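Local coordinates for Mll5499 protein (Mesorhizobium loti, PDB 3BDE) that is of unknown function but forms a homodimer of the Dabb (stress-responsive alpha/beta barrel) family with a ferredoxin-like fold, at residues V25-K30 / D99-E104; R40-A45 / Y70-S75; R53-F58 / F74-A79. All blocks are in the same frame, centred on the assembly; numbering follows the deposited sequence.

Interaction 1: V25-K30 / D99-E104; sequences VVFTLK and DRWVPE. With EDO (1,2-ethanediol), chain H.
Trp101 drives the outer rim of its indole six-membered ring against Phe27, with Val25 alongside, and it buries more surface here than any other residue. Its ring stands T-shaped to Phe27, edge toward face, with centroids 5.1 Å apart and planes at 62°; Trp101 CZ3 lies over the phenyl rim. In one of its two conformers Val25 comes from the opposite direction with CG2 toward Trp101 CH2. With CG anti to the backbone N (chi1 -172°), the indole reaches strand 21-29 although its CB is not aimed there. This is helix-on-sheet packing of a ferredoxin-like fold: helix 91-104 lies over the sheet, and Phe41 of helix 36-50 also touches Trp101. At the helix C-terminus the chemistry turns polar. Glu104 contributes its carbonyl, whose O receives Lys30 N at 2.9 Å in a nearly straight bond (172° at the hydrogen), while Leu29 CA makes a CH...O contact with the same oxygen. The Glu104 carboxylate turns elsewhere, accepting Arg100 NE on the syn side of OE2 and His31 through OE1. Lys30, extended beyond CG, runs past the Glu104 carbonyl until its NZ reaches Pro103 O at 3.2 Å, from above that carbonyl's plane.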
loop_
_atom_site.group_PDB
_atom_site.type_symbol
_atom_site.label_atom_id
_atom_site.label_comp_id
_atom_site.label_asym_id
_atom_site.label_seq_id
_atom_site.Cartn_x
_atom_site.Cartn_y
_atom_site.Cartn_z
ATOM N N VAL A 25 -5.824 -2.952 1.790
ATOM C CA VAL A 25 -6.049 -3.156 3.226
ATOM C C VAL A 25 -4.890 -3.993 3.765
ATOM O O VAL A 25 -4.558 -4.999 3.160
ATOM C CB VAL A 25 -7.450 -3.795 3.508
ATOM C CG1 VAL A 25 -7.614 -5.184 2.817
ATOM C CG2 VAL A 25 -7.710 -3.887 4.999
ATOM N N VAL A 26 -4.271 -3.547 4.861
ATOM C CA VAL A 26 -3.185 -4.271 5.531
ATOM C C VAL A 26 -3.826 -4.809 6.816
ATOM O O VAL A 26 -4.568 -4.080 7.476
ATOM C CB VAL A 26 -1.921 -3.362 5.767
ATOM C CG1 VAL A 26 -2.138 -2.340 6.867
ATOM C CG2 VAL A 26 -0.689 -4.193 6.085
ATOM N N PHE A 27 -3.550 -6.066 7.163
ATOM C CA PHE A 27 -4.232 -6.668 8.313
ATOM C C PHE A 27 -3.530 -7.831 8.974
ATOM O O PHE A 27 -2.579 -8.404 8.430
ATOM C CB PHE A 27 -5.643 -7.137 7.876
ATOM C CG PHE A 27 -5.638 -8.237 6.830
ATOM C CD1 PHE A 27 -5.608 -7.930 5.466
ATOM C CD2 PHE A 27 -5.710 -9.588 7.203
ATOM C CE1 PHE A 27 -5.607 -8.973 4.505
ATOM C CE2 PHE A 27 -5.713 -10.614 6.255
ATOM C CZ PHE A 27 -5.658 -10.306 4.912
ATOM N N THR A 28 -4.043 -8.150 10.156
ATOM C CA THR A 28 -3.608 -9.274 10.970
ATOM C C THR A 28 -4.882 -10.011 11.362
ATOM O O THR A 28 -5.906 -9.383 11.694
ATOM C CB THR A 28 -2.842 -8.811 12.211
ATOM O OG1 THR A 28 -1.598 -8.258 11.784
ATOM C CG2 THR A 28 -2.551 -9.979 13.140
ATOM N N LEU A 29 -4.823 -11.327 11.289
ATOM C CA LEU A 29 -5.968 -12.168 11.652
ATOM C C LEU A 29 -5.814 -12.611 13.110
ATOM O O LEU A 29 -4.727 -12.575 13.652
ATOM C CB LEU A 29 -6.016 -13.383 10.736
ATOM C CG LEU A 29 -6.148 -13.110 9.240
ATOM C CD1 LEU A 29 -5.925 -14.441 8.457
ATOM C CD2 LEU A 29 -7.504 -12.514 8.995
ATOM N N LYS A 30 -6.914 -13.042 13.716
ATOM C CA LYS A 30 -6.919 -13.605 15.091
ATOM C C LYS A 30 -6.306 -15.013 15.120
ATOM O O LYS A 30 -5.882 -15.488 16.188
ATOM C CB LYS A 30 -8.353 -13.677 15.639
ATOM C CG LYS A 30 -8.987 -12.317 15.783
ATOM C CD LYS A 30 -10.399 -12.387 16.225
ATOM C CE LYS A 30 -10.977 -10.996 16.363
ATOM N NZ LYS A 30 -12.432 -11.107 16.654
ATOM N N ASP A 99 -19.500 -11.940 7.691
ATOM C CA ASP A 99 -19.289 -13.332 8.074
ATOM C C ASP A 99 -17.858 -13.806 8.230
ATOM O O ASP A 99 -17.625 -14.790 8.952
ATOM C CB ASP A 99 -20.010 -14.241 7.081
ATOM C CG ASP A 99 -21.521 -14.002 7.042
ATOM O OD1 ASP A 99 -22.087 -13.468 8.004
ATOM O OD2 ASP A 99 -22.152 -14.400 6.056
ATOM N N ARG A 100 -16.917 -13.125 7.566
ATOM C CA ARG A 100 -15.503 -13.496 7.623
ATOM C C ARG A 100 -14.599 -12.411 8.151
ATOM O O ARG A 100 -13.816 -12.670 9.069
ATOM C CB ARG A 100 -15.023 -13.918 6.243
ATOM C CG ARG A 100 -15.860 -15.010 5.573
ATOM C CD ARG A 100 -15.881 -16.330 6.322
ATOM N NE ARG A 100 -14.589 -17.032 6.301
ATOM C CZ ARG A 100 -14.174 -17.855 5.341
ATOM N NH1 ARG A 100 -14.867 -18.033 4.238
ATOM N NH2 ARG A 100 -13.010 -18.457 5.480
ATOM N N TRP A 101 -14.717 -11.201 7.627
ATOM C CA TRP A 101 -13.781 -10.128 8.026
ATOM C C TRP A 101 -13.959 -9.743 9.493
ATOM O O TRP A 101 -13.028 -9.885 10.290
ATOM C CB TRP A 101 -13.933 -8.889 7.117
ATOM C CG TRP A 101 -12.908 -7.876 7.347
ATOM C CD1 TRP A 101 -12.951 -6.885 8.251
ATOM C CD2 TRP A 101 -11.661 -7.743 6.652
ATOM N NE1 TRP A 101 -11.812 -6.134 8.192
ATOM C CE2 TRP A 101 -10.993 -6.633 7.219
ATOM C CE3 TRP A 101 -11.046 -8.447 5.611
ATOM C CZ2 TRP A 101 -9.719 -6.209 6.795
ATOM C CZ3 TRP A 101 -9.786 -8.022 5.172
ATOM C CH2 TRP A 101 -9.128 -6.920 5.781
ATOM N N VAL A 102 -15.162 -9.283 9.838
ATOM C CA VAL A 102 -15.448 -8.830 11.207
ATOM C C VAL A 102 -15.103 -9.885 12.283
ATOM O O VAL A 102 -14.460 -9.534 13.233
ATOM C CB VAL A 102 -16.886 -8.274 11.358
ATOM C CG1 VAL A 102 -17.215 -8.004 12.834
ATOM C CG2 VAL A 102 -17.050 -7.016 10.546
ATOM N N PRO A 103 -15.541 -11.153 12.124
ATOM C CA PRO A 103 -15.169 -12.188 13.110
ATOM C C PRO A 103 -13.705 -12.647 13.156
ATOM O O PRO A 103 -13.251 -13.036 14.226
ATOM C CB PRO A 103 -16.059 -13.387 12.729
ATOM C CG PRO A 103 -17.098 -12.836 11.825
ATOM C CD PRO A 103 -16.488 -11.686 11.133
ATOM N N GLU A 104 -12.981 -12.590 12.041
ATOM C CA GLU A 104 -11.634 -13.193 11.962
ATOM C C GLU A 104 -10.465 -12.229 11.932
ATOM O O GLU A 104 -9.342 -12.646 12.195
ATOM C CB GLU A 104 -11.559 -14.121 10.758
ATOM C CG GLU A 104 -12.619 -15.225 10.733
ATOM C CD GLU A 104 -12.484 -16.139 9.534
ATOM O OE1 GLU A 104 -11.359 -16.606 9.266
ATOM O OE2 GLU A 104 -13.516 -16.430 8.883
HETATM C C1 EDO H . -21.382 -16.756 10.355
HETATM O O1 EDO H . -21.422 -15.416 9.856
HETATM C C2 EDO H . -20.394 -17.566 9.566
HETATM O O2 EDO H . -19.112 -16.919 9.539
#

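Interaction 2: R40-A45 / Y70-S75. With EDO (1,2-ethanediol), chain G.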
loop_
_atom_site.group_PDB
_atom_site.type_symbol
_atom_site.label_atom_id
_atom_site.label_comp_id
_atom_site.label_asym_id
_atom_site.label_seq_id
_atom_site.Cartn_x
_atom_site.Cartn_y
_atom_site.Cartn_z
ATOM N N ARG A 40 -7.448 -20.820 5.021
ATOM C CA ARG A 40 -8.844 -20.796 4.588
ATOM C C ARG A 40 -9.402 -19.385 4.412
ATOM O O ARG A 40 -10.125 -19.126 3.433
ATOM C CB ARG A 40 -9.651 -21.624 5.588
ATOM C CG ARG A 40 -11.055 -21.982 5.257
ATOM C CD ARG A 40 -11.331 -23.377 5.847
ATOM N NE ARG A 40 -10.971 -23.396 7.266
ATOM C CZ ARG A 40 -10.325 -24.363 7.938
ATOM N NH1 ARG A 40 -9.835 -25.461 7.350
ATOM N NH2 ARG A 40 -10.103 -24.184 9.243
ATOM N N PHE A 41 -9.050 -18.463 5.321
ATOM C CA PHE A 41 -9.482 -17.060 5.186
ATOM C C PHE A 41 -8.914 -16.468 3.875
ATOM O O PHE A 41 -9.647 -15.873 3.088
ATOM C CB PHE A 41 -9.029 -16.207 6.389
ATOM C CG PHE A 41 -9.398 -14.761 6.274
ATOM C CD1 PHE A 41 -8.536 -13.851 5.621
ATOM C CD2 PHE A 41 -10.603 -14.293 6.783
ATOM C CE1 PHE A 41 -8.884 -12.513 5.481
ATOM C CE2 PHE A 41 -10.967 -12.952 6.652
ATOM C CZ PHE A 41 -10.114 -12.053 6.004
ATOM N N LEU A 42 -7.618 -16.673 3.649
ATOM C CA LEU A 42 -6.933 -16.145 2.464
ATOM C C LEU A 42 -7.461 -16.759 1.125
ATOM O O LEU A 42 -7.783 -16.035 0.153
ATOM C CB LEU A 42 -5.418 -16.371 2.615
ATOM C CG LEU A 42 -4.748 -15.639 3.782
ATOM C CD1 LEU A 42 -3.312 -16.103 3.941
ATOM C CD2 LEU A 42 -4.835 -14.104 3.603
ATOM N N VAL A 43 -7.596 -18.082 1.115
ATOM C CA VAL A 43 -8.094 -18.842 -0.046
ATOM C C VAL A 43 -9.528 -18.421 -0.373
ATOM O O VAL A 43 -9.810 -18.065 -1.510
ATOM C CB VAL A 43 -7.939 -20.370 0.163
ATOM C CG1 VAL A 43 -8.543 -21.165 -0.978
ATOM C CG2 VAL A 43 -6.456 -20.708 0.311
ATOM N N ASP A 44 -10.390 -18.357 0.644
ATOM C CA ASP A 44 -11.799 -17.962 0.440
ATOM C C ASP A 44 -11.971 -16.491 0.055
ATOM O O ASP A 44 -12.797 -16.180 -0.805
ATOM C CB ASP A 44 -12.652 -18.298 1.657
ATOM C CG ASP A 44 -12.679 -19.812 1.968
ATOM O OD1 ASP A 44 -12.295 -20.643 1.125
ATOM O OD2 ASP A 44 -13.055 -20.169 3.097
ATOM N N ALA A 45 -11.197 -15.599 0.677
ATOM C CA ALA A 45 -11.229 -14.158 0.336
ATOM C C ALA A 45 -10.898 -13.935 -1.145
ATOM O O ALA A 45 -11.596 -13.188 -1.861
ATOM C CB ALA A 45 -10.245 -13.372 1.220
ATOM N N TYR A 70 1.402 -5.684 11.029
ATOM C CA TYR A 70 0.365 -6.243 10.148
ATOM C C TYR A 70 1.056 -7.346 9.373
ATOM O O TYR A 70 2.200 -7.155 8.970
ATOM C CB TYR A 70 -0.218 -5.197 9.213
ATOM C CG TYR A 70 -0.943 -4.125 9.990
ATOM C CD1 TYR A 70 -2.204 -4.364 10.532
ATOM C CD2 TYR A 70 -0.360 -2.888 10.205
ATOM C CE1 TYR A 70 -2.874 -3.378 11.284
ATOM C CE2 TYR A 70 -1.023 -1.885 10.939
ATOM C CZ TYR A 70 -2.280 -2.140 11.471
ATOM O OH TYR A 70 -2.921 -1.168 12.216
ATOM N N HIS A 71 0.373 -8.475 9.183
ATOM C CA HIS A 71 0.954 -9.636 8.520
ATOM C C HIS A 71 0.661 -9.750 7.038
ATOM O O HIS A 71 1.467 -10.307 6.304
ATOM C CB HIS A 71 0.484 -10.931 9.173
ATOM C CG HIS A 71 0.826 -11.047 10.624
ATOM N ND1 HIS A 71 0.195 -11.947 11.456
ATOM C CD2 HIS A 71 1.714 -10.375 11.394
ATOM C CE1 HIS A 71 0.704 -11.846 12.673
ATOM N NE2 HIS A 71 1.622 -10.895 12.663
ATOM N N PHE A 72 -0.474 -9.231 6.596
ATOM C CA PHE A 72 -0.933 -9.433 5.226
ATOM C C PHE A 72 -1.528 -8.200 4.635
ATOM O O PHE A 72 -1.866 -7.273 5.345
ATOM C CB PHE A 72 -2.041 -10.508 5.217
ATOM C CG PHE A 72 -1.601 -11.840 5.756
ATOM C CD1 PHE A 72 -0.738 -12.644 5.005
ATOM C CD2 PHE A 72 -2.079 -12.329 6.977
ATOM C CE1 PHE A 72 -0.310 -13.859 5.479
ATOM C CE2 PHE A 72 -1.661 -13.552 7.452
ATOM C CZ PHE A 72 -0.778 -14.321 6.705
ATOM N N GLY A 73 -1.693 -8.227 3.323
ATOM C CA GLY A 73 -2.406 -7.184 2.627
ATOM C C GLY A 73 -3.225 -7.708 1.460
ATOM O O GLY A 73 -2.916 -8.770 0.893
ATOM N N PHE A 74 -4.303 -6.989 1.132
ATOM C CA PHE A 74 -5.015 -7.219 -0.128
ATOM C C PHE A 74 -4.925 -5.898 -0.881
ATOM O O PHE A 74 -5.011 -4.828 -0.263
ATOM C CB PHE A 74 -6.511 -7.565 0.020
ATOM C CG PHE A 74 -6.819 -8.830 0.753
ATOM C CD1 PHE A 74 -5.951 -9.933 0.795
ATOM C CD2 PHE A 74 -8.097 -8.979 1.284
ATOM C CE1 PHE A 74 -6.341 -11.125 1.442
ATOM C CE2 PHE A 74 -8.505 -10.150 1.909
ATOM C CZ PHE A 74 -7.634 -11.226 1.991
ATOM N N SER A 75 -4.680 -5.986 -2.181
ATOM C CA SER A 75 -4.609 -4.858 -3.089
ATOM C C SER A 75 -5.463 -5.163 -4.301
ATOM O O SER A 75 -5.513 -6.298 -4.750
ATOM C CB SER A 75 -3.172 -4.620 -3.523
ATOM O OG SER A 75 -3.090 -3.534 -4.393
HETATM C C1 EDO G . -8.401 -26.128 11.706
HETATM O O1 EDO G . -8.729 -27.016 10.627
HETATM C C2 EDO G . -7.728 -26.816 12.895
HETATM O O2 EDO G . -6.920 -27.931 12.487
#
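The Phe72 ring is covered on both faces: Leu42 CD1 rests 4.0 Å above the plane on one, toward the rim, and His71 CB lies against the other. Phe74, the larger contributor, is met obliquely by three helix residues, with Leu42 CD2 near its CE1 and Phe41 CE1 and Ala45 CB both at its CZ. These contacts pack helix 36-50 onto strand 72-78 in the ferredoxin-like fold, and the two short segments run almost exactly parallel, their axes 2° apart in direction and 11.5 Å apart at closest. Such a distance leaves the interval to apolar side chains. Leu42 spans both rings by splitting its methyls: CG sits anti to the carbonyl carbon (chi1 -63°), from where CD1 goes to Phe72 and CD2 to Phe74. Where the strand begins, His71 and Phe72 together stand opposite the single residue Phe27, a classic beta bulge. Leu116 of the second subunit packs on Leu42 and Phe72, so this buried layer also borders the dimer partner. On the helix's outer side, Arg40 NH2 gives only a weak bond to a 1,2-ethanediol, probably from the crystallisation liquor. The closest approach across the contact belongs to the smallest side chain, Ala45, whose CB lies 3.5 Å from Phe74 CZ.

Interaction 3: R53-F58 / F74-A79. With EDO (1,2-ethanediol), chain F.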
loop_
_atom_site.group_PDB
_atom_site.type_symbol
_atom_site.label_atom_id
_atom_site.label_comp_id
_atom_site.label_asym_id
_atom_site.label_seq_id
_atom_site.Cartn_x
_atom_site.Cartn_y
_atom_site.Cartn_z
ATOM N N ARG A 53 -17.666 -8.153 -10.039
ATOM C CA ARG A 53 -17.498 -7.292 -11.242
ATOM C C ARG A 53 -16.877 -5.951 -10.849
ATOM O O ARG A 53 -17.270 -5.340 -9.839
ATOM C CB ARG A 53 -18.833 -7.039 -11.974
ATOM C CG ARG A 53 -18.731 -6.235 -13.314
ATOM C CD ARG A 53 -20.081 -5.751 -13.829
ATOM N NE ARG A 53 -20.940 -6.841 -14.291
ATOM N N GLY A 54 -15.917 -5.502 -11.657
ATOM C CA GLY A 54 -15.186 -4.264 -11.408
ATOM C C GLY A 54 -13.866 -4.434 -10.663
ATOM O O GLY A 54 -13.020 -3.539 -10.705
ATOM N N VAL A 55 -13.685 -5.557 -9.952
ATOM C CA VAL A 55 -12.426 -5.841 -9.243
ATOM C C VAL A 55 -11.378 -6.222 -10.290
ATOM O O VAL A 55 -11.611 -7.134 -11.078
ATOM C CB VAL A 55 -12.578 -6.992 -8.210
ATOM C CG1 VAL A 55 -11.207 -7.486 -7.637
ATOM C CG2 VAL A 55 -13.506 -6.552 -7.095
ATOM N N THR A 56 -10.255 -5.509 -10.299
ATOM C CA THR A 56 -9.141 -5.833 -11.202
ATOM C C THR A 56 -7.843 -5.954 -10.403
ATOM O O THR A 56 -7.661 -5.288 -9.380
ATOM C CB THR A 56 -8.964 -4.795 -12.329
ATOM O OG1 THR A 56 -8.466 -3.569 -11.799
ATOM C CG2 THR A 56 -10.276 -4.522 -13.031
ATOM N N HIS A 57 -6.956 -6.822 -10.873
ATOM C CA HIS A 57 -5.622 -7.004 -10.309
ATOM C C HIS A 57 -5.669 -7.246 -8.800
ATOM O O HIS A 57 -4.900 -6.646 -8.038
ATOM C CB HIS A 57 -4.736 -5.802 -10.622
ATOM C CG HIS A 57 -4.655 -5.464 -12.069
ATOM N ND1 HIS A 57 -4.147 -6.336 -13.007
ATOM C CD2 HIS A 57 -5.006 -4.346 -12.742
ATOM C CE1 HIS A 57 -4.194 -5.769 -14.200
ATOM N NE2 HIS A 57 -4.707 -4.558 -14.064
ATOM N N PHE A 58 -6.589 -8.114 -8.380
ATOM C CA PHE A 58 -6.678 -8.514 -6.980
ATOM C C PHE A 58 -5.402 -9.302 -6.616
ATOM O O PHE A 58 -5.089 -10.312 -7.270
ATOM C CB PHE A 58 -7.911 -9.369 -6.721
ATOM C CG PHE A 58 -8.079 -9.750 -5.275
ATOM C CD1 PHE A 58 -7.507 -10.924 -4.787
ATOM C CD2 PHE A 58 -8.786 -8.920 -4.394
ATOM C CE1 PHE A 58 -7.639 -11.269 -3.443
ATOM C CE2 PHE A 58 -8.914 -9.264 -3.050
ATOM C CZ PHE A 58 -8.340 -10.452 -2.586
ATOM N N PHE A 74 -4.303 -6.989 1.132
ATOM C CA PHE A 74 -5.015 -7.219 -0.128
ATOM C C PHE A 74 -4.925 -5.898 -0.881
ATOM O O PHE A 74 -5.011 -4.828 -0.263
ATOM C CB PHE A 74 -6.511 -7.565 0.020
ATOM C CG PHE A 74 -6.819 -8.830 0.753
ATOM C CD1 PHE A 74 -5.951 -9.933 0.795
ATOM C CD2 PHE A 74 -8.097 -8.979 1.284
ATOM C CE1 PHE A 74 -6.341 -11.125 1.442
ATOM C CE2 PHE A 74 -8.505 -10.150 1.909
ATOM C CZ PHE A 74 -7.634 -11.226 1.991
ATOM N N SER A 75 -4.680 -5.986 -2.181
ATOM C CA SER A 75 -4.609 -4.858 -3.089
ATOM C C SER A 75 -5.463 -5.163 -4.301
ATOM O O SER A 75 -5.513 -6.298 -4.750
ATOM C CB SER A 75 -3.172 -4.620 -3.523
ATOM O OG SER A 75 -3.090 -3.534 -4.393
HETATM N N MSE A 76 -6.160 -4.154 -4.802
HETATM C CA MSE A 76 -6.955 -4.287 -6.043
HETATM C C MSE A 76 -7.149 -2.891 -6.624
HETATM O O MSE A 76 -7.033 -1.885 -5.918
HETATM C CB MSE A 76 -8.303 -4.972 -5.754
HETATM C CG MSE A 76 -9.271 -4.130 -4.935
HETATM SE SE MSE A 76 -10.535 -5.188 -3.939
HETATM C CE MSE A 76 -9.397 -5.797 -2.461
ATOM N N GLU A 77 -7.588 -2.848 -7.873
ATOM C CA GLU A 77 -7.817 -1.586 -8.578
ATOM C C GLU A 77 -9.216 -1.541 -9.183
ATOM O O GLU A 77 -9.745 -2.569 -9.635
ATOM C CB GLU A 77 -6.773 -1.402 -9.657
ATOM C CG GLU A 77 -5.359 -1.232 -9.036
ATOM C CD GLU A 77 -4.268 -1.011 -10.054
ATOM O OE1 GLU A 77 -4.537 -0.874 -11.257
ATOM O OE2 GLU A 77 -3.109 -0.978 -9.639
ATOM N N PHE A 78 -9.780 -0.342 -9.153
ATOM C CA PHE A 78 -11.106 -0.035 -9.710
ATOM C C PHE A 78 -10.917 1.067 -10.743
ATOM O O PHE A 78 -10.047 1.941 -10.591
ATOM C CB PHE A 78 -12.085 0.420 -8.608
ATOM C CG PHE A 78 -12.335 -0.626 -7.586
ATOM C CD1 PHE A 78 -13.183 -1.688 -7.873
ATOM C CD2 PHE A 78 -11.694 -0.581 -6.344
ATOM C CE1 PHE A 78 -13.422 -2.665 -6.970
ATOM C CE2 PHE A 78 -11.906 -1.584 -5.433
ATOM C CZ PHE A 78 -12.775 -2.626 -5.744
ATOM N N ALA A 79 -11.703 0.995 -11.826
ATOM C CA ALA A 79 -11.666 1.994 -12.888
ATOM C C ALA A 79 -11.992 3.399 -12.364
ATOM O O ALA A 79 -11.404 4.379 -12.822
ATOM C CB ALA A 79 -12.640 1.629 -14.019
HETATM C C1 EDO F . -7.432 -7.849 -14.222
HETATM O O1 EDO F . -8.229 -8.343 -13.153
HETATM C C2 EDO F . -6.676 -9.042 -14.765
HETATM O O2 EDO F . -5.500 -9.442 -14.026
HETATM O O HOH W 1 -13.124 -1.356 -12.285
HETATM O O HOH W 2 -3.289 -4.805 -6.887
#
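Phe58 and selenomethionine Met76 lie side by side and form the tight, inward part of this contact, with Met76 CE 3.5 Å from Phe58 CE2 and the selenium at the ring's edge in a Met-aromatic contact. Here the connection after helix 36-50 pairs antiparallel with strand 72-78 of the ferredoxin-like sheet, before turning a corner at His57 to enter strand 58-63, the outermost on that side within this chain. Phe58 CG is anti to the backbone N (chi1 -177°), which brings the ring back over the strand so that CZ lies over one face of Phe74, toward its rim. An alanine in place of Phe58 is likely to open a gap beside the Met76 methyl and take away the contact that Phe58 CZ makes over the Phe74 face. At the other end of the contact, before Thr56, Val55 CG2 packs alongside Phe78.

The other side is polar and wetter. Thr56 and Glu77 form a hydrogen-bonded pair, Glu77 N giving to Thr56 O at 2.9 Å, while Glu77 O is gripped twice, by Thr56 N and by Thr56 OG1. The Glu77 carboxylate is salt-bridged through OE2 to Arg22, and OE1 passes near the His57 ring. A 1,2-ethanediol lies over that ring and accepts from His57 N. One water joins Gly54 O to Ala79 N; another donates to His57 O at 2.7 Å and stands 2.8 Å from Ser75 OG.

In the fold
All three contacts draw on two neighbouring strands of one sheet, yet each reflects its place. Interaction 2 is wholly buried and apolar, placing helix 36-50 on strand 72-78. Interaction 1 sets the other long helix, 91-104, on the adjacent strand 21-29 and is only partly buried, so aromatic packing gives way to backbone and lysine bonds at the helix end. Interaction 3, also partly buried, joins a loop to the same strand 72-78 by one backbone-paired step flanked by apolar packing inside and waters at the margins. Phe74 belongs to interactions 2 and 3 and also touches Phe27 and Trp101 of interaction 1, joining the three; backbone bonds between Val25 and Phe74 and between Phe27 and Phe72 tie the two strands together.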